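Local coordinates for protein malate dehydrogenase (Porphyromonas gingivalis, PDB 3FI9) that probably interconverts malate and oxaloacetate with NAD as cofactor, at residues Ser4-Glu9 / Met247-Met252. Numbering follows the deposited sequence.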
loop_
_atom_site.group_PDB
_atom_site.type_symbol
_atom_site.label_atom_id
_atom_site.label_comp_id
_atom_site.label_asym_id
_atom_site.label_seq_id
_atom_site.Cartn_x
_atom_site.Cartn_y
_atom_site.Cartn_z
ATOM N N SER A 4 8.618 -6.415 16.560
ATOM C CA SER A 4 8.888 -7.783 16.166
ATOM C C SER A 4 7.675 -8.325 15.390
ATOM O O SER A 4 6.564 -7.822 15.535
ATOM C CB SER A 4 9.163 -8.638 17.413
ATOM O OG SER A 4 10.282 -8.110 18.112
ATOM N N TYR A 5 7.882 -9.352 14.577
ATOM C CA TYR A 5 6.759 -9.967 13.853
ATOM C C TYR A 5 5.762 -10.500 14.848
ATOM O O TYR A 5 6.143 -11.005 15.926
ATOM C CB TYR A 5 7.274 -11.109 12.974
ATOM C CG TYR A 5 7.880 -10.642 11.675
ATOM C CD1 TYR A 5 7.056 -10.383 10.565
ATOM C CD2 TYR A 5 9.250 -10.450 11.544
ATOM C CE1 TYR A 5 7.587 -9.944 9.360
ATOM C CE2 TYR A 5 9.810 -10.003 10.329
ATOM C CZ TYR A 5 8.966 -9.750 9.238
ATOM O OH TYR A 5 9.466 -9.308 8.029
ATOM N N LEU A 6 4.484 -10.438 14.493
ATOM C CA LEU A 6 3.430 -10.843 15.450
ATOM C C LEU A 6 3.428 -12.352 15.667
ATOM O O LEU A 6 3.116 -12.837 16.751
ATOM C CB LEU A 6 2.061 -10.412 14.911
ATOM C CG LEU A 6 0.784 -10.590 15.728
ATOM C CD1 LEU A 6 0.888 -9.900 17.082
ATOM C CD2 LEU A 6 -0.389 -9.971 14.855
ATOM N N THR A 7 3.732 -13.105 14.633
ATOM C CA THR A 7 3.769 -14.529 14.772
ATOM C C THR A 7 4.753 -15.077 13.743
ATOM O O THR A 7 5.177 -14.336 12.854
ATOM C CB THR A 7 2.335 -15.136 14.592
ATOM O OG1 THR A 7 2.385 -16.544 14.767
ATOM C CG2 THR A 7 1.770 -14.862 13.185
ATOM N N GLU A 8 5.134 -16.347 13.861
ATOM C CA GLU A 8 5.880 -17.012 12.786
ATOM C C GLU A 8 4.964 -17.864 11.889
ATOM O O GLU A 8 5.389 -18.420 10.873
ATOM C CB GLU A 8 6.997 -17.912 13.383
ATOM C CG GLU A 8 7.968 -17.186 14.298
ATOM C CD GLU A 8 8.825 -16.184 13.558
ATOM O OE1 GLU A 8 9.533 -16.604 12.634
ATOM O OE2 GLU A 8 8.812 -14.991 13.926
ATOM N N GLU A 9 3.696 -18.002 12.260
ATOM C CA GLU A 9 2.800 -18.848 11.464
ATOM C C GLU A 9 2.541 -18.274 10.058
ATOM O O GLU A 9 2.617 -17.076 9.864
ATOM C CB GLU A 9 1.514 -19.154 12.254
ATOM C CG GLU A 9 1.924 -19.866 13.566
ATOM C CD GLU A 9 0.825 -20.582 14.294
ATOM O OE1 GLU A 9 0.972 -21.812 14.532
ATOM O OE2 GLU A 9 -0.155 -19.929 14.677
ATOM N N MET A 247 -8.116 -6.712 9.705
ATOM C CA MET A 247 -8.890 -7.850 10.295
ATOM C C MET A 247 -7.997 -9.064 10.613
ATOM O O MET A 247 -8.109 -9.630 11.734
ATOM C CB MET A 247 -10.068 -8.304 9.397
ATOM C CG MET A 247 -11.037 -7.150 9.017
ATOM S SD MET A 247 -12.294 -7.695 7.844
ATOM C CE MET A 247 -13.085 -9.016 8.698
ATOM N N ILE A 248 -7.185 -9.513 9.650
ATOM C CA ILE A 248 -6.348 -10.705 9.905
ATOM C C ILE A 248 -5.282 -10.404 11.006
ATOM O O ILE A 248 -4.941 -11.252 11.841
ATOM C CB ILE A 248 -5.700 -11.276 8.610
ATOM C CG1 ILE A 248 -5.437 -12.778 8.792
ATOM C CG2 ILE A 248 -4.399 -10.487 8.185
ATOM C CD1 ILE A 248 -6.721 -13.623 8.886
ATOM N N ARG A 249 -4.784 -9.182 11.041
ATOM C CA ARG A 249 -3.937 -8.808 12.178
ATOM C C ARG A 249 -4.613 -9.050 13.547
ATOM O O ARG A 249 -3.984 -9.573 14.467
ATOM C CB ARG A 249 -3.452 -7.376 12.083
ATOM C CG ARG A 249 -2.707 -6.950 13.361
ATOM C CD ARG A 249 -2.002 -5.646 13.130
ATOM N NE ARG A 249 -2.936 -4.533 13.024
ATOM C CZ ARG A 249 -2.546 -3.276 12.778
ATOM N NH1 ARG A 249 -1.249 -2.990 12.662
ATOM N NH2 ARG A 249 -3.434 -2.298 12.695
ATOM N N ALA A 250 -5.887 -8.682 13.683
ATOM C CA ALA A 250 -6.633 -8.911 14.925
ATOM C C ALA A 250 -6.760 -10.395 15.224
ATOM O O ALA A 250 -6.591 -10.828 16.355
ATOM C CB ALA A 250 -8.044 -8.265 14.816
ATOM N N ALA A 251 -7.087 -11.176 14.203
ATOM C CA ALA A 251 -7.207 -12.627 14.370
ATOM C C ALA A 251 -5.883 -13.269 14.761
ATOM O O ALA A 251 -5.887 -14.358 15.309
ATOM C CB ALA A 251 -7.726 -13.281 13.110
ATOM N N MET A 252 -4.770 -12.620 14.420
ATOM C CA MET A 252 -3.442 -13.178 14.696
ATOM C C MET A 252 -2.944 -12.734 16.080
ATOM O O MET A 252 -1.793 -13.025 16.442
ATOM C CB MET A 252 -2.442 -12.780 13.585
ATOM C CG MET A 252 -2.703 -13.384 12.179
ATOM S SD MET A 252 -1.879 -12.711 10.632
ATOM C CE MET A 252 -0.242 -13.543 10.713
#
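L6 reaches the end of helix 238-251 with one methyl in particular. Its first side-chain bond points toward the helix, and with CG anti to the backbone N (chi1 -175°) the methyls are carried on to it. L6 CD2 lies 3.7 Å from CB of M252. It also comes near CG of R249, the one side-chain atom of that arginine to take part. The same leucine meets backbone: L6 CD2 is 3.6 Å from the carbonyl O of R249. L6 CG is likewise 3.6 Å from O of M252. These are van der Waals touches against a carbonyl of the helix's last turn (R249) and the one just past its end (M252).

The second apolar meeting is between T7 and M252, whose side chains cross at about a right angle. Here CE of M252 presses on CG2 of T7 at 3.4 Å, tighter than usual for two carbons, while Y79 of strand 77-82 also touches M252. In fold terms, the loop leading into strand 10-14, a central strand of the Rossmann-type NAD-binding domain, packs on the C-terminal end of a helix that the family assigns to its alpha/beta C-terminal domain, away from the predicted cofactor and substrate sites.

Among the polar groups, T7 OG1 accepts the N-H of E9 almost straight (3.2 Å, 174°), closing an ST turn. Beyond it, E9 forms a salt bridge with K120, and backbone hydrogen bonds join L6 with R32 and T7 with L33.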